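Local atomic coordinates of CigR Protein (Salmonella enterica subsp. enterica serovar Typhimurium, PDB entry 4EW5), a protein that is of unknown detailed function but is a putative inner-membrane protein, represented here by its C-terminal domain, crystallised as a two-chain assembly. Residues A[32-37]-A[77-82]; A[18-23]-A[93-98]; A[70-75]-A[83-88]. All blocks are in the same frame, centred on the assembly; numbering follows the deposited sequence.

Contact 1 of 3, residues A[32-37]-A[77-82]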
loop_
_atom_site.group_PDB
_atom_site.type_symbol
_atom_site.label_atom_id
_atom_site.label_comp_id
_atom_site.label_asym_id
_atom_site.label_seq_id
_atom_site.Cartn_x
_atom_site.Cartn_y
_atom_site.Cartn_z
ATOM N N TYR A 32 11.349 18.582 0.625
ATOM C CA TYR A 32 10.467 19.410 1.447
ATOM C C TYR A 32 10.973 19.423 2.860
ATOM O O TYR A 32 11.583 18.490 3.315
ATOM C CB TYR A 32 9.073 18.916 1.468
ATOM C CG TYR A 32 8.308 19.169 0.234
ATOM C CD1 TYR A 32 8.701 18.589 -0.972
ATOM C CD2 TYR A 32 7.221 19.986 0.241
ATOM C CE1 TYR A 32 7.967 18.797 -2.110
ATOM C CE2 TYR A 32 6.511 20.229 -0.901
ATOM C CZ TYR A 32 6.898 19.599 -2.071
ATOM O OH TYR A 32 6.214 19.848 -3.199
ATOM N N GLN A 33 10.776 20.541 3.540
ATOM C CA GLN A 33 11.235 20.660 4.909
ATOM C C GLN A 33 10.320 19.883 5.850
ATOM O O GLN A 33 9.086 19.967 5.750
ATOM C CB GLN A 33 11.254 22.128 5.318
ATOM C CG GLN A 33 11.913 22.374 6.667
ATOM C CD GLN A 33 12.268 23.831 6.847
ATOM O OE1 GLN A 33 13.065 24.379 6.072
ATOM N NE2 GLN A 33 11.705 24.469 7.884
ATOM N N SER A 34 10.940 19.213 6.808
ATOM C CA SER A 34 10.221 18.495 7.851
ATOM C C SER A 34 9.579 19.477 8.778
ATOM O O SER A 34 9.976 20.624 8.836
ATOM C CB SER A 34 11.222 17.671 8.667
ATOM O OG SER A 34 12.178 17.061 7.807
ATOM N N LEU A 35 8.613 18.970 9.530
ATOM C CA LEU A 35 7.851 19.711 10.502
ATOM C C LEU A 35 8.815 20.114 11.581
ATOM O O LEU A 35 9.853 19.464 11.770
ATOM C CB LEU A 35 6.751 18.809 11.073
ATOM C CG LEU A 35 5.621 18.420 10.109
ATOM C CD1 LEU A 35 4.914 17.030 10.367
ATOM C CD2 LEU A 35 4.667 19.620 10.137
ATOM N N PRO A 36 8.507 21.199 12.270
ATOM C CA PRO A 36 9.307 21.522 13.431
ATOM C C PRO A 36 9.466 20.346 14.414
ATOM O O PRO A 36 8.592 19.538 14.587
ATOM C CB PRO A 36 8.549 22.692 14.053
ATOM C CG PRO A 36 7.803 23.304 12.877
ATOM C CD PRO A 36 7.393 22.137 12.058
ATOM N N PRO A 37 10.622 20.240 15.053
ATOM C CA PRO A 37 10.834 19.170 16.038
ATOM C C PRO A 37 9.850 19.401 17.206
ATOM O O PRO A 37 9.567 20.553 17.557
ATOM C CB PRO A 37 12.287 19.375 16.456
ATOM C CG PRO A 37 12.515 20.854 16.266
ATOM C CD PRO A 37 11.596 21.340 15.190
ATOM N N VAL A 77 2.379 17.667 4.285
ATOM C CA VAL A 77 2.514 18.197 5.656
ATOM C C VAL A 77 3.942 17.924 6.065
ATOM O O VAL A 77 4.327 16.766 6.174
ATOM C CB VAL A 77 1.536 17.479 6.589
ATOM C CG1 VAL A 77 1.711 17.958 8.033
ATOM C CG2 VAL A 77 0.138 17.748 6.114
ATOM N N GLY A 78 4.783 18.971 6.102
ATOM C CA GLY A 78 6.203 18.793 6.353
ATOM C C GLY A 78 6.716 18.066 5.126
ATOM O O GLY A 78 6.482 18.514 3.967
ATOM N N ASP A 79 7.398 16.960 5.351
ATOM C CA ASP A 79 7.792 16.075 4.207
ATOM C C ASP A 79 6.961 14.777 4.099
ATOM O O ASP A 79 7.389 13.819 3.452
ATOM C CB ASP A 79 9.272 15.819 4.176
ATOM C CG ASP A 79 9.783 15.075 5.399
ATOM O OD1 ASP A 79 8.958 14.818 6.306
ATOM O OD2 ASP A 79 10.994 14.790 5.422
ATOM N N ASN A 80 5.768 14.793 4.675
ATOM C CA ASN A 80 4.901 13.604 4.747
ATOM C C ASN A 80 3.698 13.711 3.855
ATOM O O ASN A 80 3.209 14.845 3.533
ATOM C CB ASN A 80 4.450 13.446 6.166
ATOM C CG ASN A 80 5.641 13.470 7.161
ATOM O OD1 ASN A 80 6.622 12.717 7.010
ATOM N ND2 ASN A 80 5.646 14.474 8.068
ATOM N N LEU A 81 3.111 12.568 3.520
ATOM C CA LEU A 81 1.894 12.595 2.723
ATOM C C LEU A 81 0.740 12.259 3.680
ATOM O O LEU A 81 0.772 11.192 4.327
ATOM C CB LEU A 81 1.969 11.521 1.637
ATOM C CG LEU A 81 0.765 11.344 0.727
ATOM C CD1 LEU A 81 0.289 12.631 0.040
ATOM C CD2 LEU A 81 1.032 10.192 -0.284
ATOM N N VAL A 82 -0.300 13.085 3.736
ATOM C CA VAL A 82 -1.309 12.971 4.814
ATOM C C VAL A 82 -2.696 13.126 4.217
ATOM O O VAL A 82 -2.947 14.093 3.487
ATOM C CB VAL A 82 -1.070 14.047 5.897
ATOM C CG1 VAL A 82 -2.061 13.810 7.055
ATOM C CG2 VAL A 82 0.399 14.039 6.372
HETATM O O HOH W 1 8.089 16.134 8.944
#

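Contact 2 of 3, residues A[18-23]-A[93-98]. With EDO (1,2-ethanediol), chain C.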
loop_
_atom_site.group_PDB
_atom_site.type_symbol
_atom_site.label_atom_id
_atom_site.label_comp_id
_atom_site.label_asym_id
_atom_site.label_seq_id
_atom_site.Cartn_x
_atom_site.Cartn_y
_atom_site.Cartn_z
ATOM N N ALA A 18 6.128 2.884 -0.758
ATOM C CA ALA A 18 6.937 2.706 -1.987
ATOM C C ALA A 18 6.318 3.411 -3.166
ATOM O O ALA A 18 7.027 4.030 -3.953
ATOM C CB ALA A 18 7.182 1.248 -2.309
ATOM N N VAL A 19 4.999 3.315 -3.306
ATOM C CA VAL A 19 4.361 3.951 -4.485
ATOM C C VAL A 19 4.273 5.492 -4.326
ATOM O O VAL A 19 4.500 6.247 -5.283
ATOM C CB VAL A 19 2.964 3.342 -4.803
ATOM C CG1 VAL A 19 1.937 3.650 -3.724
ATOM C CG2 VAL A 19 2.537 3.889 -6.184
ATOM N N ALA A 20 4.066 5.963 -3.093
ATOM C CA ALA A 20 4.028 7.409 -2.799
ATOM C C ALA A 20 5.395 8.003 -3.054
ATOM O O ALA A 20 5.498 9.121 -3.615
ATOM C CB ALA A 20 3.493 7.695 -1.345
ATOM N N ARG A 21 6.468 7.283 -2.690
ATOM C CA ARG A 21 7.809 7.764 -2.910
ATOM C C ARG A 21 8.161 7.721 -4.394
ATOM O O ARG A 21 8.828 8.581 -4.887
ATOM C CB ARG A 21 8.829 6.991 -2.080
ATOM C CG ARG A 21 10.262 7.419 -2.296
ATOM C CD ARG A 21 10.456 8.784 -1.599
ATOM N NE ARG A 21 11.850 9.162 -1.511
ATOM C CZ ARG A 21 12.303 10.386 -1.211
ATOM N NH1 ARG A 21 11.485 11.394 -1.002
ATOM N NH2 ARG A 21 13.618 10.569 -1.138
ATOM N N GLN A 22 7.727 6.694 -5.105
ATOM C CA GLN A 22 7.877 6.694 -6.580
ATOM C C GLN A 22 7.203 7.845 -7.243
ATOM O O GLN A 22 7.763 8.450 -8.162
ATOM C CB GLN A 22 7.309 5.414 -7.167
ATOM C CG GLN A 22 8.089 4.219 -6.801
ATOM C CD GLN A 22 7.353 2.920 -7.139
ATOM O OE1 GLN A 22 6.143 2.890 -7.325
ATOM N NE2 GLN A 22 8.104 1.849 -7.140
ATOM N N LEU A 23 5.968 8.184 -6.814
ATOM C CA LEU A 23 5.269 9.324 -7.355
ATOM C C LEU A 23 6.030 10.608 -7.032
ATOM O O LEU A 23 6.289 11.471 -7.906
ATOM C CB LEU A 23 3.854 9.367 -6.757
ATOM C CG LEU A 23 2.855 8.357 -7.308
ATOM C CD1 LEU A 23 1.653 8.151 -6.376
ATOM C CD2 LEU A 23 2.402 8.813 -8.710
ATOM N N ALA A 93 -4.784 9.319 7.478
ATOM C CA ALA A 93 -3.725 8.377 7.134
ATOM C C ALA A 93 -2.518 9.197 6.974
ATOM O O ALA A 93 -2.642 10.356 6.561
ATOM C CB ALA A 93 -4.012 7.625 5.822
ATOM N N ILE A 94 -1.375 8.620 7.354
ATOM C CA ILE A 94 -0.138 9.296 7.344
ATOM C C ILE A 94 0.874 8.329 6.676
ATOM O O ILE A 94 1.032 7.188 7.081
ATOM C CB ILE A 94 0.395 9.581 8.765
ATOM C CG1 ILE A 94 -0.600 10.441 9.565
ATOM C CG2 ILE A 94 1.779 10.261 8.734
ATOM C CD1 ILE A 94 -0.328 10.336 11.060
ATOM N N ILE A 95 1.564 8.808 5.670
ATOM C CA ILE A 95 2.707 8.094 5.077
ATOM C C ILE A 95 3.905 8.972 5.180
ATOM O O ILE A 95 4.052 9.984 4.490
ATOM C CB ILE A 95 2.393 7.762 3.606
ATOM C CG1 ILE A 95 1.059 7.023 3.560
ATOM C CG2 ILE A 95 3.505 6.970 2.945
ATOM C CD1 ILE A 95 0.506 6.867 2.161
ATOM N N ASN A 96 4.799 8.636 6.086
ATOM C CA ASN A 96 5.927 9.501 6.383
ATOM C C ASN A 96 7.100 9.477 5.381
ATOM O O ASN A 96 7.388 8.471 4.745
ATOM C CB ASN A 96 6.455 9.158 7.788
ATOM C CG ASN A 96 5.500 9.604 8.901
ATOM O OD1 ASN A 96 5.204 8.840 9.779
ATOM N ND2 ASN A 96 5.008 10.820 8.830
ATOM N N GLY A 97 7.710 10.625 5.201
ATOM C CA GLY A 97 8.926 10.770 4.474
ATOM C C GLY A 97 8.867 10.789 2.953
ATOM O O GLY A 97 9.930 10.838 2.287
ATOM N N VAL A 98 7.639 10.800 2.433
ATOM C CA VAL A 98 7.399 10.687 0.989
ATOM C C VAL A 98 8.105 11.768 0.189
ATOM O O VAL A 98 8.620 11.503 -0.857
ATOM C CB VAL A 98 5.867 10.705 0.752
ATOM C CG1 VAL A 98 5.512 10.994 -0.726
ATOM C CG2 VAL A 98 5.307 9.351 1.196
HETATM C C1 EDO C . 14.179 6.919 -1.760
HETATM O O1 EDO C . 15.332 7.817 -2.042
HETATM C C2 EDO C . 13.833 6.762 -0.254
HETATM O O2 EDO C . 13.168 5.527 0.217
#

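Contact 3 of 3, residues A[70-75]-A[83-88]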
loop_
_atom_site.group_PDB
_atom_site.type_symbol
_atom_site.label_atom_id
_atom_site.label_comp_id
_atom_site.label_asym_id
_atom_site.label_seq_id
_atom_site.Cartn_x
_atom_site.Cartn_y
_atom_site.Cartn_z
ATOM N N PRO A 70 -14.317 10.699 -1.157
ATOM C CA PRO A 70 -15.100 11.899 -1.106
ATOM C C PRO A 70 -15.114 12.417 0.316
ATOM O O PRO A 70 -15.298 11.641 1.237
ATOM C CB PRO A 70 -16.470 11.416 -1.532
ATOM C CG PRO A 70 -16.136 10.374 -2.557
ATOM C CD PRO A 70 -14.960 9.658 -1.980
ATOM N N GLY A 71 -14.902 13.712 0.487
ATOM C CA GLY A 71 -14.801 14.323 1.805
ATOM C C GLY A 71 -13.457 14.301 2.464
ATOM O O GLY A 71 -13.301 14.746 3.637
ATOM N N TYR A 72 -12.444 13.880 1.723
ATOM C CA TYR A 72 -11.021 13.855 2.261
ATOM C C TYR A 72 -10.096 14.298 1.130
ATOM O O TYR A 72 -10.455 14.141 -0.055
ATOM C CB TYR A 72 -10.628 12.428 2.624
ATOM C CG TYR A 72 -11.487 11.795 3.727
ATOM C CD1 TYR A 72 -12.754 11.307 3.446
ATOM C CD2 TYR A 72 -11.060 11.785 5.086
ATOM C CE1 TYR A 72 -13.607 10.863 4.453
ATOM C CE2 TYR A 72 -11.873 11.282 6.088
ATOM C CZ TYR A 72 -13.148 10.831 5.748
ATOM O OH TYR A 72 -13.932 10.309 6.706
ATOM N N GLU A 73 -8.894 14.756 1.469
ATOM C CA GLU A 73 -7.931 15.132 0.456
ATOM C C GLU A 73 -6.530 14.864 0.949
ATOM O O GLU A 73 -6.232 15.013 2.137
ATOM C CB GLU A 73 -8.063 16.574 0.103
ATOM C CG GLU A 73 -7.257 17.068 -1.072
ATOM C CD GLU A 73 -7.445 16.262 -2.346
ATOM O OE1 GLU A 73 -6.947 15.125 -2.360
ATOM O OE2 GLU A 73 -8.043 16.786 -3.345
ATOM N N TRP A 74 -5.673 14.479 0.016
ATOM C CA TRP A 74 -4.270 14.211 0.299
ATOM C C TRP A 74 -3.530 15.568 0.338
ATOM O O TRP A 74 -3.809 16.453 -0.511
ATOM C CB TRP A 74 -3.685 13.345 -0.793
ATOM C CG TRP A 74 -4.135 11.925 -0.719
ATOM C CD1 TRP A 74 -5.083 11.282 -1.497
ATOM C CD2 TRP A 74 -3.680 10.935 0.238
ATOM N NE1 TRP A 74 -5.217 9.987 -1.141
ATOM C CE2 TRP A 74 -4.382 9.697 -0.100
ATOM C CE3 TRP A 74 -2.740 10.929 1.266
ATOM C CZ2 TRP A 74 -4.171 8.535 0.583
ATOM C CZ3 TRP A 74 -2.538 9.738 1.923
ATOM C CH2 TRP A 74 -3.232 8.570 1.583
ATOM N N LYS A 75 -2.658 15.748 1.324
ATOM C CA LYS A 75 -1.898 16.976 1.501
ATOM C C LYS A 75 -0.438 16.667 1.767
ATOM O O LYS A 75 -0.102 15.572 2.278
ATOM C CB LYS A 75 -2.470 17.781 2.656
ATOM C CG LYS A 75 -3.883 18.214 2.427
ATOM C CD LYS A 75 -3.887 19.433 1.488
ATOM C CE LYS A 75 -5.255 19.766 0.948
ATOM N NZ LYS A 75 -5.119 20.685 -0.186
ATOM N N LEU A 83 -3.587 12.151 4.435
ATOM C CA LEU A 83 -4.930 12.259 4.031
ATOM C C LEU A 83 -5.675 12.947 5.200
ATOM O O LEU A 83 -5.621 12.472 6.357
ATOM C CB LEU A 83 -5.574 10.898 3.867
ATOM C CG LEU A 83 -7.003 10.824 3.310
ATOM C CD1 LEU A 83 -7.090 11.309 1.846
ATOM C CD2 LEU A 83 -7.612 9.451 3.426
ATOM N N ILE A 84 -6.477 13.935 4.856
ATOM C CA ILE A 84 -7.081 14.805 5.874
ATOM C C ILE A 84 -8.543 14.978 5.503
ATOM O O ILE A 84 -8.863 15.197 4.316
ATOM C CB ILE A 84 -6.327 16.160 5.853
ATOM C CG1 ILE A 84 -4.942 15.970 6.437
ATOM C CG2 ILE A 84 -7.003 17.223 6.657
ATOM C CD1 ILE A 84 -4.023 17.190 6.313
ATOM N N ALA A 85 -9.431 14.823 6.483
ATOM C CA ALA A 85 -10.843 15.113 6.286
ATOM C C ALA A 85 -11.063 16.601 6.001
ATOM O O ALA A 85 -10.529 17.490 6.704
ATOM C CB ALA A 85 -11.653 14.716 7.522
ATOM N N LEU A 86 -11.849 16.876 4.970
ATOM C CA LEU A 86 -12.121 18.221 4.596
ATOM C C LEU A 86 -12.895 18.856 5.723
ATOM O O LEU A 86 -13.665 18.208 6.399
ATOM C CB LEU A 86 -12.942 18.310 3.304
ATOM C CG LEU A 86 -12.144 17.942 2.033
ATOM C CD1 LEU A 86 -13.150 18.013 0.853
ATOM C CD2 LEU A 86 -10.943 18.833 1.752
ATOM N N SER A 87 -12.717 20.132 5.885
ATOM C CA SER A 87 -13.442 20.876 6.910
ATOM C C SER A 87 -12.859 20.640 8.313
ATOM O O SER A 87 -12.412 21.614 8.929
ATOM C CB SER A 87 -14.946 20.628 6.912
ATOM O OG SER A 87 -15.592 21.487 7.881
ATOM N N THR A 88 -12.867 19.414 8.845
ATOM C CA THR A 88 -12.392 19.204 10.226
ATOM C C THR A 88 -10.885 19.083 10.324
ATOM O O THR A 88 -10.297 19.213 11.429
ATOM C CB THR A 88 -12.973 17.919 10.793
ATOM O OG1 THR A 88 -12.543 16.869 9.908
ATOM C CG2 THR A 88 -14.462 17.919 10.807
HETATM O O HOH W 2 -14.784 16.241 5.272
#

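Contact 1 of 3, residues A[32-37]-A[77-82]
Leu35 settles against the turn that joins strands 72-77 and 80-85: its CG lies 3.8 Å from Gly78 CA, while CD2 meets Val77 CG1 at 4.0 Å. The other methyl of Leu35, CD1, comes within 3.5 Å of Asn80 ND2, so the isobutyl group bridges both ends of the turn. Leu35 CG stands beside its own backbone N (chi1 -68°), which brings the branch closer to the turn than its CB bond alone would. At the Asp79 corner of the turn, Ser34 OG gives a weak hydrogen bond of 3.5 Å to Asp79 OD2; Tyr32 CB lies 3.6 Å from Gly78 O. A water molecule connects three groups, accepting from Leu35 N and from Asn80 ND2 and donating to Asp79 OD1.

Behind these contacts is a type II' beta turn from Val77 to Asn80, the tight reversal of a two-residue beta hairpin. Glycine suits its second position, where phi is positive, and with no side chain there Leu35 CG can rest directly on its CA. Asn80 is set from farther away: its OD1 accepts from Gly97 N and Asn96 ND2, leaving ND2 turned to the water. Apolar contact and a shared water thus hold the loop, with one weak direct hydrogen bond; the nearby carboxylate of Asp100 would probably disfavour the negative charge of Asp79, which the donors from Ser34 and the water may offset.

Contact 2 of 3, residues A[18-23]-A[93-98]
Val98, Ala20 and Arg21 carry most of this contact between helix 11-26 and the chain leaving strand 91-95. Val98 sets its two methyls on Ala20: CG2 meets Ala20 CB at 3.5 Å, and CG1 lies 3.4 Å from Ala20 O. The small methyl of Ala20 points at the partner segment and lets the helix come in close; Ile95 CG2 adds a looser touch to the same CB at 4.4 Å.

Arg21 works at the polar end. Its CG is anti to the backbone N (chi1 178°) and the chain then bends at chi2, which carries the guanidinium past the helix to Val98. There Arg21 NH1 donates to Val98 O at 2.9 Å, with an N-H...O angle of 162°. The oxygen lies in the guanidinium plane, at its edge, whereas NH1 sits well above the carbonyl plane.

In the fold, this is a helix packed against an antiparallel sheet near 91-95, one of its two outermost strands within the chain, and Leu81 of the adjoining strand reaches both Ala20 and Val98. Gly97, with positive phi, allows the chain to turn out of the strand before Val98.

The strongest polar partner of Arg21 is Asp100, whose O accepts from NH1; NH2 donates to Leu101 O, so one side chain gathers three carbonyls. A 1,2-ethanediol, probably from the crystallisation liquor, has C1 3.2 Å from Arg21 NE, and its O1 accepts a weak hydrogen bond from Arg21 NH2. The second subunit packs alongside, its Ile15 on Ile95 and its Val19 on Val19.

Contact 3 of 3, residues A[70-75]-A[83-88]
Glu73 and Ile84 form the hydrogen-bonded pair of these two antiparallel strands: Glu73 N donates to Ile84 O and Ile84 N to Glu73 O, each at 2.9 Å. Beyond the regular strand, Leu86 N donates to Gly71 O at 2.9 Å in a nearly straight bond, which closes the open end of the hairpin. The same Gly71 O accepts from a water. Glycine suits position 71, where phi is positive. Glu73 turns its carboxylate back on its own strand, OE1 accepting from Trp74 N through the lone pair away from the other oxygen.

The non-hydrogen-bonded pairs, Tyr72 with Ala85 and Trp74 with Leu83, send their side chains to one face of the sheet. Leu83 stands between the two aromatics. Its CD1 is 3.6 Å from the centroid of the five-membered ring of Trp74 and only 7° off the ring normal, a CH-pi contact over the indole face. With Leu83 CG anti to the backbone N (chi1 -175°) and chi2 at 65°, CD1 comes over the ring, and it also reaches Tyr72 CB at 3.8 Å. Ala85 is small enough for the tyrosine ring to lie close, with Tyr72 CE2 3.7 Å from Ala85 CB.

The opposite face carries Glu73 and Ile84; Ile84 CD1 meets Lys75 CB at 4.0 Å. Trp74 is fixed farther out by its NE1 bond to Pro67 O, and in the second subunit Pro8 packs on Tyr72 and Leu83, and Val11 on Trp74. Backbone bonds thus set the pairing of the strands, while Tyr72, Trp74 and Leu83 together make one face apolar and partly aromatic, and it is this face that the second subunit packs against.

Overall arrangement
All three contacts converge on one antiparallel sheet, whose strands run in the order 56-57, 72-77, 80-85, 91-95. Contacts 1 and 3 share strand 80-85 and occupy the turn and open end of the same hairpin, their centres about 17 Å apart; their segments alternate along the chain. Contact 2 brings helix 11-26 to the end of neighbouring strand 91-95, its centre about 12 Å from that of contact 1 and about 17 Å from that of contact 3, and its two segments enclose both others in sequence. Contacts 2 and 3 also touch the second subunit. Residues 81-99, predicted as a transmembrane helix, form beta strands and loops in this crystallised domain.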